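Local coordinates for protein ornithine carbamoyltransferase (Giardia intestinalis, PDB 3GRF) that probably catalyses the reversible interconversion of ornithine plus carbamoyl phosphate and citrulline, in the arginine degradation pathway, at residues 167-172 with 197-202; 178-183 with 207-212; 234-239 with 274-279. All blocks are in the same frame, centred on the assembly; numbering follows the deposited sequence.

Contact 1: 167-172 with 197-202; sequences CGDSMN and KDFKPI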
ATOM      1  N   CYS A 167     -15.523 -30.727 -10.935  1.00 27.08           N
ATOM      2  CA  CYS A 167     -16.757 -30.725 -11.755  1.00 29.39           C
ATOM      3  C   CYS A 167     -16.856 -29.393 -12.444  1.00 29.20           C
ATOM      4  O   CYS A 167     -16.601 -28.379 -11.823  1.00 27.11           O
ATOM      5  CB  CYS A 167     -18.033 -30.989 -10.934  1.00 26.91           C
ATOM      6  SG  CYS A 167     -18.340 -32.724 -10.603  1.00 38.00           S
ATOM      7  N   GLY A 168     -17.253 -29.393 -13.720  1.00 31.65           N
ATOM      8  CA  GLY A 168     -17.471 -28.125 -14.386  1.00 33.23           C
ATOM      9  C   GLY A 168     -16.624 -27.919 -15.613  1.00 27.25           C
ATOM     10  O   GLY A 168     -16.158 -28.886 -16.233  1.00 31.24           O
ATOM     11  N   ASP A 169     -16.474 -26.653 -15.973  1.00 25.72           N
ATOM     12  CA  ASP A 169     -15.608 -26.220 -17.057  1.00 30.02           C
ATOM     13  C   ASP A 169     -14.171 -26.552 -16.770  1.00 37.51           C
ATOM     14  O   ASP A 169     -13.547 -25.993 -15.832  1.00 34.65           O
ATOM     15  CB  ASP A 169     -15.705 -24.720 -17.274  1.00 35.85           C
ATOM     16  CG  ASP A 169     -14.996 -24.282 -18.531  1.00 46.99           C
ATOM     17  OD1 ASP A 169     -14.359 -25.137 -19.202  1.00 38.09           O
ATOM     18  OD2 ASP A 169     -15.097 -23.083 -18.848  1.00 42.89           O
ATOM     19  N   SER A 170     -13.640 -27.458 -17.589  1.00 29.56           N
ATOM     20  CA  SER A 170     -12.383 -28.068 -17.246  1.00 32.14           C
ATOM     21  C   SER A 170     -11.283 -27.687 -18.190  1.00 31.24           C
ATOM     22  O   SER A 170     -10.160 -28.202 -18.101  1.00 31.56           O
ATOM     23  CB  SER A 170     -12.552 -29.584 -17.068  1.00 42.02           C
ATOM     24  OG  SER A 170     -13.425 -29.820 -15.955  1.00 38.07           O
ATOM     25  N   MET A 171     -11.575 -26.734 -19.060  1.00 32.28           N
ATOM     26  CA  MET A 171     -10.535 -26.109 -19.816  1.00 30.05           C
ATOM     27  C   MET A 171     -10.258 -24.855 -19.028  1.00 29.78           C
ATOM     28  O   MET A 171     -10.816 -23.800 -19.293  1.00 31.91           O
ATOM     29  CB  MET A 171     -11.018 -25.799 -21.234  1.00 31.26           C
ATOM     30  CG  MET A 171      -9.866 -25.456 -22.143  1.00 37.28           C
ATOM     31  SD  MET A 171     -10.299 -24.895 -23.794  1.00 40.14           S
ATOM     32  CE  MET A 171     -10.906 -26.369 -24.568  1.00 48.57           C
ATOM     33  N   ASN A 172      -9.450 -24.991 -17.979  1.00 24.47           N
ATOM     34  CA  ASN A 172      -9.501 -24.052 -16.925  1.00 25.57           C
ATOM     35  C   ASN A 172      -8.193 -24.115 -16.178  1.00 36.88           C
ATOM     36  O   ASN A 172      -7.764 -25.191 -15.775  1.00 35.49           O
ATOM     37  CB  ASN A 172     -10.710 -24.414 -16.038  1.00 30.91           C
ATOM     38  CG  ASN A 172     -10.812 -23.612 -14.763  1.00 25.49           C
ATOM     39  OD1 ASN A 172      -9.876 -22.968 -14.295  1.00 32.90           O
ATOM     40  ND2 ASN A 172     -11.953 -23.749 -14.124  1.00 35.35           N
ATOM     41  N   LYS A 197     -15.186 -30.205 -26.770  1.00 53.65           N
ATOM     42  CA  LYS A 197     -13.789 -29.812 -26.927  1.00 59.14           C
ATOM     43  C   LYS A 197     -13.432 -28.574 -26.108  1.00 53.73           C
ATOM     44  O   LYS A 197     -12.342 -28.507 -25.550  1.00 57.09           O
ATOM     45  CB  LYS A 197     -13.453 -29.627 -28.425  1.00 62.82           C
ATOM     46  CG  LYS A 197     -13.965 -30.774 -29.309  1.00 73.38           C
ATOM     47  CD  LYS A 197     -12.835 -31.604 -29.960  1.00 81.62           C
ATOM     48  CE  LYS A 197     -12.875 -33.100 -29.530  1.00 85.09           C
ATOM     49  NZ  LYS A 197     -12.607 -34.125 -30.633  1.00 78.61           N
ATOM     50  N   ASP A 198     -14.354 -27.613 -26.016  1.00 50.47           N
ATOM     51  CA  ASP A 198     -14.104 -26.314 -25.328  1.00 50.13           C
ATOM     52  C   ASP A 198     -14.190 -26.353 -23.789  1.00 40.31           C
ATOM     53  O   ASP A 198     -13.984 -25.356 -23.137  1.00 34.86           O
ATOM     54  CB  ASP A 198     -15.073 -25.227 -25.815  1.00 53.15           C
ATOM     55  CG  ASP A 198     -15.004 -25.005 -27.306  1.00 62.44           C
ATOM     56  OD1 ASP A 198     -13.950 -25.281 -27.906  1.00 51.87           O
ATOM     57  OD2 ASP A 198     -16.019 -24.553 -27.872  1.00 67.36           O
ATOM     58  N   PHE A 199     -14.525 -27.504 -23.232  1.00 40.83           N
ATOM     59  CA  PHE A 199     -14.787 -27.604 -21.804  1.00 37.72           C
ATOM     60  C   PHE A 199     -14.002 -28.757 -21.186  1.00 37.35           C
ATOM     61  O   PHE A 199     -14.216 -29.070 -20.028  1.00 31.56           O
ATOM     62  CB  PHE A 199     -16.304 -27.739 -21.526  1.00 35.70           C
ATOM     63  CG  PHE A 199     -17.132 -26.539 -22.025  1.00 42.19           C
ATOM     64  CD1 PHE A 199     -17.518 -26.446 -23.353  1.00 43.06           C
ATOM     65  CD2 PHE A 199     -17.478 -25.498 -21.160  1.00 42.15           C
ATOM     66  CE1 PHE A 199     -18.240 -25.329 -23.829  1.00 36.54           C
ATOM     67  CE2 PHE A 199     -18.198 -24.396 -21.618  1.00 42.31           C
ATOM     68  CZ  PHE A 199     -18.594 -24.331 -22.961  1.00 36.61           C
ATOM     69  N   LYS A 200     -13.103 -29.375 -21.954  1.00 33.09           N
ATOM     70  CA  LYS A 200     -12.296 -30.487 -21.449  1.00 38.14           C
ATOM     71  C   LYS A 200     -10.883 -30.001 -21.161  1.00 36.99           C
ATOM     72  O   LYS A 200     -10.438 -29.061 -21.773  1.00 36.52           O
ATOM     73  CB  LYS A 200     -12.189 -31.607 -22.487  1.00 37.89           C
ATOM     74  CG  LYS A 200     -13.483 -32.198 -22.991  1.00 45.99           C
ATOM     75  CD  LYS A 200     -13.146 -33.170 -24.100  1.00 36.91           C
ATOM     76  CE  LYS A 200     -14.362 -33.911 -24.495  1.00 39.50           C
ATOM     77  NZ  LYS A 200     -14.042 -35.220 -25.131  1.00 52.34           N
ATOM     78  N   PRO A 201     -10.139 -30.698 -20.278  1.00 34.92           N
ATOM     79  CA  PRO A 201      -8.723 -30.363 -20.115  1.00 34.28           C
ATOM     80  C   PRO A 201      -7.974 -30.456 -21.430  1.00 40.10           C
ATOM     81  O   PRO A 201      -8.339 -31.221 -22.308  1.00 45.07           O
ATOM     82  CB  PRO A 201      -8.205 -31.445 -19.180  1.00 39.77           C
ATOM     83  CG  PRO A 201      -9.369 -32.014 -18.531  1.00 40.89           C
ATOM     84  CD  PRO A 201     -10.543 -31.832 -19.441  1.00 39.24           C
ATOM     85  N   ILE A 202      -6.912 -29.693 -21.563  1.00 41.87           N
ATOM     86  CA  ILE A 202      -6.137 -29.705 -22.799  1.00 44.62           C
ATOM     87  C   ILE A 202      -5.189 -30.924 -22.791  1.00 42.75           C
ATOM     88  O   ILE A 202      -4.697 -31.294 -21.722  1.00 28.64           O
ATOM     89  CB  ILE A 202      -5.467 -28.307 -22.952  1.00 42.54           C
ATOM     90  CG1 ILE A 202      -5.873 -27.673 -24.265  1.00 42.97           C
ATOM     91  CG2 ILE A 202      -4.006 -28.292 -22.668  1.00 45.11           C
ATOM     92  CD1 ILE A 202      -7.298 -27.248 -24.236  1.00 45.18           C
TER
HETATM   93  O   HOH W   1     -14.366 -22.980 -21.680  1.00 47.75           O
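Met171 lays its side chain along the loop 197-202, and with Ser170 and Phe199 it makes up most of the contact. The setting is a parallel, Rossmann-like sheet: both loops leave the carboxyl ends of neighbouring strands, 164-167 and 188-192, and each leads into a helix. The direct hydrogen bond between the loops joins backbones. Ser170 N donates to Phe199 O at 3.0 Å, approaching from above the carbonyl plane at an N-H...O angle of 146°. The carbonyl O of Ser170 receives a CA-H contact from Pro201 CA at 3.3 Å.

Met171 has CG anti to its amide nitrogen (chi1 -166°) and extends toward Ile202, where CG and SD each lie 3.8 Å from Ile202 CD1. Its CB rests 3.4 Å from Lys200 O.

The Phe199 ring turns away toward Arg256, Val259 and Leu260 of helix 256-260, and His196 meets it edge-to-face. The side chains of Asp169 and Phe199 cross at about a right angle, with carboxylate and ring planes 47° apart and OD1 of Asp169 3.7 Å from Phe199 CD2. The Asp169 carboxylate has three further tasks. OD2 forms a salt bridge with Arg256 and accepts from a water that also donates to Asp198 O, so the water ties the two loops together. OD1 closes an Asx turn with Met171 N at 3.2 Å, met from above the carboxylate plane. Just before the turn, Gly168 O accepts from Ser170 OG at 2.9 Å.

Contact 2: 178-183 with 207-212; sequences LMRGCA and DECEEI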
ATOM      1  N   LEU A 178      -5.014 -28.258 -10.419  1.00 23.19           N
ATOM      2  CA  LEU A 178      -5.526 -29.312  -9.476  1.00 27.54           C
ATOM      3  C   LEU A 178      -5.070 -30.682 -10.002  1.00 28.46           C
ATOM      4  O   LEU A 178      -4.600 -31.512  -9.219  1.00 29.70           O
ATOM      5  CB  LEU A 178      -7.068 -29.265  -9.385  1.00 24.90           C
ATOM      6  CG  LEU A 178      -7.787 -28.829  -8.089  1.00 34.04           C
ATOM      7  CD1 LEU A 178      -6.795 -28.412  -7.000  1.00 28.77           C
ATOM      8  CD2 LEU A 178      -8.758 -27.682  -8.377  1.00 29.83           C
ATOM      9  N   MET A 179      -5.225 -30.908 -11.306  1.00 29.21           N
ATOM     10  CA  MET A 179      -4.762 -32.152 -11.916  1.00 24.36           C
ATOM     11  C   MET A 179      -3.279 -32.358 -11.641  1.00 30.95           C
ATOM     12  O   MET A 179      -2.867 -33.467 -11.257  1.00 22.04           O
ATOM     13  CB  MET A 179      -5.003 -32.122 -13.421  1.00 25.68           C
ATOM     14  CG  MET A 179      -6.504 -32.129 -13.832  1.00 24.20           C
ATOM     15  SD  MET A 179      -6.711 -31.590 -15.559  1.00 30.82           S
ATOM     16  CE  MET A 179      -5.861 -32.882 -16.448  1.00 34.80           C
ATOM     17  N   ARG A 180      -2.475 -31.308 -11.833  1.00 30.00           N
ATOM     18  CA  ARG A 180      -1.030 -31.374 -11.503  1.00 25.36           C
ATOM     19  C   ARG A 180      -0.763 -31.677 -10.019  1.00 30.32           C
ATOM     20  O   ARG A 180       0.154 -32.442  -9.712  1.00 27.38           O
ATOM     21  CB  ARG A 180      -0.278 -30.093 -11.910  1.00 30.78           C
ATOM     22  CG  ARG A 180      -0.184 -29.776 -13.445  1.00 27.47           C
ATOM     23  CD  ARG A 180       0.280 -28.325 -13.665  1.00 28.74           C
ATOM     24  NE  ARG A 180      -0.019 -27.809 -15.036  1.00 32.37           N
ATOM     25  CZ  ARG A 180      -0.611 -26.642 -15.307  1.00 34.19           C
ATOM     26  NH1 ARG A 180      -1.017 -25.849 -14.327  1.00 28.67           N
ATOM     27  NH2 ARG A 180      -0.834 -26.264 -16.565  1.00 27.89           N
ATOM     28  N   GLY A 181      -1.500 -31.029  -9.101  1.00 25.45           N
ATOM     29  CA  GLY A 181      -1.299 -31.267  -7.655  1.00 29.05           C
ATOM     30  C   GLY A 181      -1.595 -32.723  -7.316  1.00 30.80           C
ATOM     31  O   GLY A 181      -0.822 -33.377  -6.628  1.00 31.37           O
ATOM     32  N   CYS A 182      -2.713 -33.234  -7.827  1.00 17.79           N
ATOM     33  CA  CYS A 182      -3.124 -34.612  -7.634  1.00 27.74           C
ATOM     34  C   CYS A 182      -2.045 -35.546  -8.191  1.00 29.74           C
ATOM     35  O   CYS A 182      -1.662 -36.486  -7.546  1.00 29.85           O
ATOM     36  CB  CYS A 182      -4.411 -34.918  -8.406  1.00 29.00           C
ATOM     37  SG  CYS A 182      -5.969 -34.387  -7.753  1.00 34.90           S
ATOM     38  N   ALA A 183      -1.619 -35.342  -9.426  1.00 28.51           N
ATOM     39  CA  ALA A 183      -0.606 -36.215 -10.013  1.00 27.51           C
ATOM     40  C   ALA A 183       0.628 -36.288  -9.117  1.00 29.90           C
ATOM     41  O   ALA A 183       1.174 -37.360  -8.915  1.00 24.83           O
ATOM     42  CB  ALA A 183      -0.215 -35.683 -11.326  1.00 26.96           C
ATOM     43  N   ASP A 207      -1.100 -34.965 -20.519  1.00 27.09           N
ATOM     44  CA  ASP A 207       0.256 -35.520 -20.746  1.00 31.35           C
ATOM     45  C   ASP A 207       1.275 -35.163 -19.658  1.00 38.62           C
ATOM     46  O   ASP A 207       1.993 -36.038 -19.152  1.00 37.49           O
ATOM     47  CB  ASP A 207       0.833 -35.059 -22.093  1.00 33.91           C
ATOM     48  CG  ASP A 207       0.079 -35.627 -23.290  1.00 35.22           C
ATOM     49  OD1 ASP A 207      -0.837 -36.465 -23.102  1.00 43.95           O
ATOM     50  OD2 ASP A 207       0.412 -35.233 -24.425  1.00 38.28           O
ATOM     51  N   GLU A 208       1.356 -33.882 -19.307  1.00 34.54           N
ATOM     52  CA  GLU A 208       2.199 -33.481 -18.164  1.00 38.15           C
ATOM     53  C   GLU A 208       1.890 -34.291 -16.928  1.00 32.28           C
ATOM     54  O   GLU A 208       2.802 -34.733 -16.200  1.00 32.81           O
ATOM     55  CB  GLU A 208       2.040 -31.992 -17.836  1.00 27.27           C
ATOM     56  CG  GLU A 208       2.747 -31.585 -16.524  1.00 39.82           C
ATOM     57  CD  GLU A 208       2.830 -30.084 -16.324  1.00 38.61           C
ATOM     58  OE1 GLU A 208       1.839 -29.393 -16.646  1.00 37.58           O
ATOM     59  OE2 GLU A 208       3.877 -29.602 -15.832  1.00 42.27           O
ATOM     60  N   CYS A 209       0.605 -34.448 -16.644  1.00 30.05           N
ATOM     61  CA  CYS A 209       0.236 -35.163 -15.421  1.00 27.67           C
ATOM     62  C   CYS A 209       0.607 -36.626 -15.465  1.00 31.45           C
ATOM     63  O   CYS A 209       1.067 -37.196 -14.456  1.00 26.14           O
ATOM     64  CB  CYS A 209      -1.245 -35.017 -15.092  1.00 28.23           C
ATOM     65  SG  CYS A 209      -1.687 -33.365 -14.691  1.00 32.44           S
ATOM     66  N   GLU A 210       0.400 -37.260 -16.611  1.00 27.88           N
ATOM     67  CA  GLU A 210       0.667 -38.693 -16.685  1.00 30.25           C
ATOM     68  C   GLU A 210       2.186 -38.947 -16.658  1.00 37.15           C
ATOM     69  O   GLU A 210       2.661 -39.894 -16.039  1.00 43.12           O
ATOM     70  CB  GLU A 210      -0.088 -39.311 -17.861  1.00 31.49           C
ATOM     71  CG  GLU A 210      -1.611 -39.183 -17.596  1.00 38.48           C
ATOM     72  CD  GLU A 210      -2.493 -39.948 -18.568  1.00 46.91           C
ATOM     73  OE1 GLU A 210      -2.198 -39.966 -19.786  1.00 48.18           O
ATOM     74  OE2 GLU A 210      -3.511 -40.511 -18.104  1.00 44.74           O
ATOM     75  N   GLU A 211       2.946 -38.027 -17.240  1.00 38.30           N
ATOM     76  CA  GLU A 211       4.388 -37.999 -17.080  1.00 41.33           C
ATOM     77  C   GLU A 211       4.893 -37.722 -15.665  1.00 43.08           C
ATOM     78  O   GLU A 211       5.907 -38.315 -15.262  1.00 34.86           O
ATOM     79  CB  GLU A 211       5.014 -36.990 -18.027  1.00 48.45           C
ATOM     80  CG  GLU A 211       6.525 -36.894 -17.876  1.00 59.81           C
ATOM     81  CD  GLU A 211       7.114 -35.742 -18.643  1.00 71.69           C
ATOM     82  OE1 GLU A 211       8.310 -35.440 -18.406  1.00 77.72           O
ATOM     83  OE2 GLU A 211       6.382 -35.135 -19.473  1.00 77.90           O
ATOM     84  N   ILE A 212       4.257 -36.822 -14.902  1.00 36.90           N
ATOM     85  CA  ILE A 212       4.805 -36.625 -13.563  1.00 37.42           C
ATOM     86  C   ILE A 212       4.515 -37.842 -12.707  1.00 30.54           C
ATOM     87  O   ILE A 212       5.346 -38.245 -11.905  1.00 32.05           O
ATOM     88  CB  ILE A 212       4.466 -35.267 -12.843  1.00 37.40           C
ATOM     89  CG1 ILE A 212       3.401 -35.452 -11.777  1.00 32.77           C
ATOM     90  CG2 ILE A 212       4.102 -34.128 -13.817  1.00 48.54           C
ATOM     91  CD1 ILE A 212       3.911 -35.999 -10.571  1.00 29.63           C
TER
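Ala183 and Cys209 mark the closest backbone approach, 5.6 Å between CA atoms, of two helical segments that run almost parallel, 10° apart, with axes 8.9 Å from each other. These belong to helices 173-185 and 203-216, the connecting helices of successive beta-alpha-beta crossovers, lying side by side on the sheet.

Small side chains allow the close approach. Cys209 SG reaches across to the backbone of the first helix, 3.6 Å from Arg180 N, and touches Met179 CB at 3.8 Å. One turn on, the methyl of Ala183 touches both Cys209 CB, 4.0 Å away, and Ile212 CG1, 3.7 Å away.

At one end of this apolar seam, Arg180 stretches from CG to NE and forms a salt bridge with Glu208: NE donates to OE1 at 2.9 Å. The bond is bent, with guanidinium and carboxylate planes 67° apart, and OE1 is met from above the carboxylate plane rather than within it. Asp177 and the carbonyl of Phe132 take Arg180 NH1, the Phe132 ring adds a cation-pi contact, and Ser14 binds Glu208 OE2.

The buried guanidinium is thus distributed over several partners, and its charge is probably balanced chiefly by Asp177 and Glu208, one carboxylate from each helix.

Contact 3: 234-239 with 274-279; sequences GVDVVY and SKRSIF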
ATOM      1  N   GLY A 234     -18.365 -42.182  -5.042  1.00 33.23           N
ATOM      2  CA  GLY A 234     -17.313 -42.637  -4.142  1.00 30.41           C
ATOM      3  C   GLY A 234     -16.255 -41.610  -3.755  1.00 39.99           C
ATOM      4  O   GLY A 234     -15.386 -41.894  -2.930  1.00 41.17           O
ATOM      5  N   VAL A 235     -16.290 -40.417  -4.342  1.00 34.85           N
ATOM      6  CA  VAL A 235     -15.149 -39.500  -4.207  1.00 36.01           C
ATOM      7  C   VAL A 235     -15.133 -38.842  -2.817  1.00 37.13           C
ATOM      8  O   VAL A 235     -16.157 -38.793  -2.139  1.00 35.97           O
ATOM      9  CB  VAL A 235     -15.046 -38.452  -5.369  1.00 40.58           C
ATOM     10  CG1 VAL A 235     -14.933 -39.141  -6.742  1.00 44.51           C
ATOM     11  CG2 VAL A 235     -16.214 -37.494  -5.340  1.00 40.67           C
ATOM     12  N   ASP A 236     -13.973 -38.364  -2.382  1.00 33.12           N
ATOM     13  CA  ASP A 236     -13.829 -37.797  -1.034  1.00 31.87           C
ATOM     14  C   ASP A 236     -13.823 -36.268  -1.033  1.00 32.24           C
ATOM     15  O   ASP A 236     -13.976 -35.636   0.010  1.00 29.29           O
ATOM     16  CB  ASP A 236     -12.552 -38.317  -0.375  1.00 36.71           C
ATOM     17  CG  ASP A 236     -12.504 -39.822  -0.307  1.00 47.29           C
ATOM     18  OD1 ASP A 236     -11.620 -40.412  -0.959  1.00 44.28           O
ATOM     19  OD2 ASP A 236     -13.344 -40.409   0.402  1.00 39.29           O
ATOM     20  N   VAL A 237     -13.610 -35.671  -2.207  1.00 27.05           N
ATOM     21  CA  VAL A 237     -13.557 -34.216  -2.364  1.00 35.89           C
ATOM     22  C   VAL A 237     -14.296 -33.939  -3.653  1.00 24.65           C
ATOM     23  O   VAL A 237     -14.025 -34.597  -4.664  1.00 29.89           O
ATOM     24  CB  VAL A 237     -12.126 -33.641  -2.543  1.00 32.84           C
ATOM     25  CG1 VAL A 237     -12.190 -32.070  -2.684  1.00 24.69           C
ATOM     26  CG2 VAL A 237     -11.228 -34.062  -1.381  1.00 24.84           C
ATOM     27  N   VAL A 238     -15.216 -32.978  -3.599  1.00 27.34           N
ATOM     28  CA  VAL A 238     -15.823 -32.464  -4.813  1.00 26.68           C
ATOM     29  C   VAL A 238     -15.553 -30.970  -4.952  1.00 30.25           C
ATOM     30  O   VAL A 238     -15.953 -30.160  -4.115  1.00 31.02           O
ATOM     31  CB  VAL A 238     -17.333 -32.693  -4.838  1.00 30.75           C
ATOM     32  CG1 VAL A 238     -17.943 -32.123  -6.163  1.00 28.77           C
ATOM     33  CG2 VAL A 238     -17.658 -34.185  -4.675  1.00 26.89           C
ATOM     34  N   TYR A 239     -14.909 -30.592  -6.046  1.00 28.87           N
ATOM     35  CA  TYR A 239     -14.390 -29.254  -6.122  1.00 26.41           C
ATOM     36  C   TYR A 239     -14.995 -28.707  -7.387  1.00 30.98           C
ATOM     37  O   TYR A 239     -15.089 -29.419  -8.379  1.00 25.59           O
ATOM     38  CB  TYR A 239     -12.859 -29.353  -6.189  1.00 26.34           C
ATOM     39  CG  TYR A 239     -12.044 -28.082  -6.067  1.00 25.23           C
ATOM     40  CD1 TYR A 239     -12.199 -27.021  -6.957  1.00 22.51           C
ATOM     41  CD2 TYR A 239     -11.080 -27.984  -5.116  1.00 23.52           C
ATOM     42  CE1 TYR A 239     -11.416 -25.886  -6.876  1.00 26.32           C
ATOM     43  CE2 TYR A 239     -10.282 -26.894  -5.034  1.00 19.04           C
ATOM     44  CZ  TYR A 239     -10.476 -25.827  -5.894  1.00 28.49           C
ATOM     45  OH  TYR A 239      -9.671 -24.738  -5.790  1.00 24.49           O
ATOM     46  N   SER A 274     -18.437 -40.130  -0.931  1.00 39.37           N
ATOM     47  CA  SER A 274     -18.194 -40.847   0.312  1.00 41.55           C
ATOM     48  C   SER A 274     -18.892 -40.169   1.486  1.00 42.91           C
ATOM     49  O   SER A 274     -19.274 -38.995   1.392  1.00 39.10           O
ATOM     50  CB  SER A 274     -16.686 -40.949   0.566  1.00 39.30           C
ATOM     51  OG  SER A 274     -16.188 -39.791   1.213  1.00 41.51           O
ATOM     52  N   LYS A 275     -19.048 -40.901   2.580  1.00 39.34           N
ATOM     53  CA  LYS A 275     -19.660 -40.341   3.755  1.00 41.44           C
ATOM     54  C   LYS A 275     -18.771 -39.259   4.377  1.00 37.81           C
ATOM     55  O   LYS A 275     -19.282 -38.317   4.996  1.00 36.86           O
ATOM     56  CB  LYS A 275     -20.001 -41.451   4.760  1.00 53.59           C
ATOM     57  CG  LYS A 275     -21.451 -41.441   5.243  1.00 57.56           C
ATOM     58  CD  LYS A 275     -22.381 -42.257   4.327  1.00 68.87           C
ATOM     59  CE  LYS A 275     -23.704 -42.592   5.034  1.00 73.40           C
ATOM     60  NZ  LYS A 275     -23.574 -43.752   5.991  1.00 78.80           N
ATOM     61  N   ARG A 276     -17.450 -39.403   4.219  1.00 39.48           N
ATOM     62  CA  ARG A 276     -16.453 -38.420   4.706  1.00 30.64           C
ATOM     63  C   ARG A 276     -16.268 -37.193   3.770  1.00 32.77           C
ATOM     64  O   ARG A 276     -15.536 -36.264   4.090  1.00 23.92           O
ATOM     65  CB  ARG A 276     -15.098 -39.126   4.903  1.00 42.33           C
ATOM     66  CG  ARG A 276     -14.297 -39.247   3.613  1.00 38.08           C
ATOM     67  CD  ARG A 276     -13.642 -40.587   3.372  1.00 38.24           C
ATOM     68  NE  ARG A 276     -12.360 -40.721   4.026  1.00 41.16           N
ATOM     69  CZ  ARG A 276     -11.267 -41.305   3.518  1.00 39.62           C
ATOM     70  NH1 ARG A 276     -11.213 -41.814   2.290  1.00 39.04           N
ATOM     71  NH2 ARG A 276     -10.181 -41.350   4.260  1.00 43.35           N
ATOM     72  N   SER A 277     -16.914 -37.187   2.594  1.00 30.31           N
ATOM     73  CA  SER A 277     -16.568 -36.206   1.564  1.00 24.57           C
ATOM     74  C   SER A 277     -16.613 -34.779   2.057  1.00 31.75           C
ATOM     75  O   SER A 277     -17.263 -34.450   3.070  1.00 34.66           O
ATOM     76  CB  SER A 277     -17.430 -36.368   0.302  1.00 26.19           C
ATOM     77  OG  SER A 277     -18.801 -36.192   0.597  1.00 33.11           O
ATOM     78  N   ILE A 278     -15.876 -33.920   1.367  1.00 25.24           N
ATOM     79  CA  ILE A 278     -15.970 -32.508   1.638  1.00 24.78           C
ATOM     80  C   ILE A 278     -16.198 -31.834   0.293  1.00 27.71           C
ATOM     81  O   ILE A 278     -15.916 -32.424  -0.734  1.00 27.68           O
ATOM     82  CB  ILE A 278     -14.739 -31.942   2.405  1.00 27.78           C
ATOM     83  CG1 ILE A 278     -13.476 -31.972   1.553  1.00 31.32           C
ATOM     84  CG2 ILE A 278     -14.516 -32.674   3.773  1.00 22.67           C
ATOM     85  CD1 ILE A 278     -12.246 -31.356   2.261  1.00 31.09           C
ATOM     86  N   PHE A 279     -16.711 -30.617   0.320  1.00 28.90           N
ATOM     87  CA  PHE A 279     -16.960 -29.820  -0.888  1.00 21.90           C
ATOM     88  C   PHE A 279     -16.041 -28.543  -0.837  1.00 30.34           C
ATOM     89  O   PHE A 279     -15.923 -27.888   0.213  1.00 24.23           O
ATOM     90  CB  PHE A 279     -18.446 -29.428  -0.974  1.00 25.53           C
ATOM     91  CG  PHE A 279     -18.694 -28.393  -1.976  1.00 25.90           C
ATOM     92  CD1 PHE A 279     -18.800 -28.758  -3.333  1.00 19.01           C
ATOM     93  CD2 PHE A 279     -18.728 -27.051  -1.612  1.00 29.64           C
ATOM     94  CE1 PHE A 279     -18.953 -27.761  -4.322  1.00 33.63           C
ATOM     95  CE2 PHE A 279     -18.894 -26.032  -2.594  1.00 33.48           C
ATOM     96  CZ  PHE A 279     -18.991 -26.391  -3.935  1.00 27.97           C
TER
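The start of a parallel strand pair, Val237-Val238 beside Ile278-Phe279, forms this contact at one side of the five-stranded sheet of the Asp/Orn-binding domain. Strand 278-281 is outermost within the chain, and strand 237-240 lies between it and strand 164-167. Ile278 supplies both rungs of the ladder: its N donates to Asp236 O at 2.9 Å, and its O accepts from Val238 N at 3.0 Å. Val237 and Ile278 project to one face of the sheet, Val238 and Phe279 to the other. The ring of Phe279, swung anti to the amide nitrogen (chi1 167°), lies obliquely by Val238 O, with CD1 3.3 Å from that oxygen.

Ahead of the strands, residues 274-277 form a type I turn that packs on 234-236. Ser274 N gives a nearly straight bond, 2.9 Å, to Val235 O. The polar centre is Asp236, whose OD2 accepts twice. Ser274 OG donates at 3.0 Å from the anti side, 21° out of the carboxylate plane, while Arg276 NH1 comes at 3.2 Å from well above the opposite face, completing a salt bridge. Guanidinium and carboxylate planes stand 87° apart, so the pair is no flat two-pronged one. The bend of Arg276 at chi2 lays CD beside OD2, and the bend at chi3 turns the guanidinium toward the carboxylate. The other carboxylate oxygen, OD1, takes the backbone N of Lys163, and Arg276 NE pairs with Glu154; Ser277 OG is hydrogen-bonded to Lys300 NZ. Held on both oxygens, the aspartate is fixed in rotation and ties three segments together just before the two strands begin.

Parallel pairing of neighbouring strands in a sheet whose strands alternate with helices is typical of Rossmann-like alpha/beta domains.

Overall arrangement
All three contacts lie in the Asp/Orn-binding domain, around one parallel sheet. Contact 1 is partly buried, at the carboxyl ends of strands 164-167 and 188-192; contact 3 is buried, at the amino ends of strands 237-240 and 278-281. Contact 2 is the buried pairing of the helices that follow the loops of contact 1, and Pro201 packs on Met179 where the two meet. Cys167 and Tyr239 probably share a backbone hydrogen bond that joins contacts 1 and 3, while Leu178 touches the Tyr239 ring to link contacts 2 and 3. A backbone bond, a bridging water and methionine packing mark the first, apolar packing with one salt bridge the second, and strand pairing with an aspartate gripped by a serine and an arginine the third.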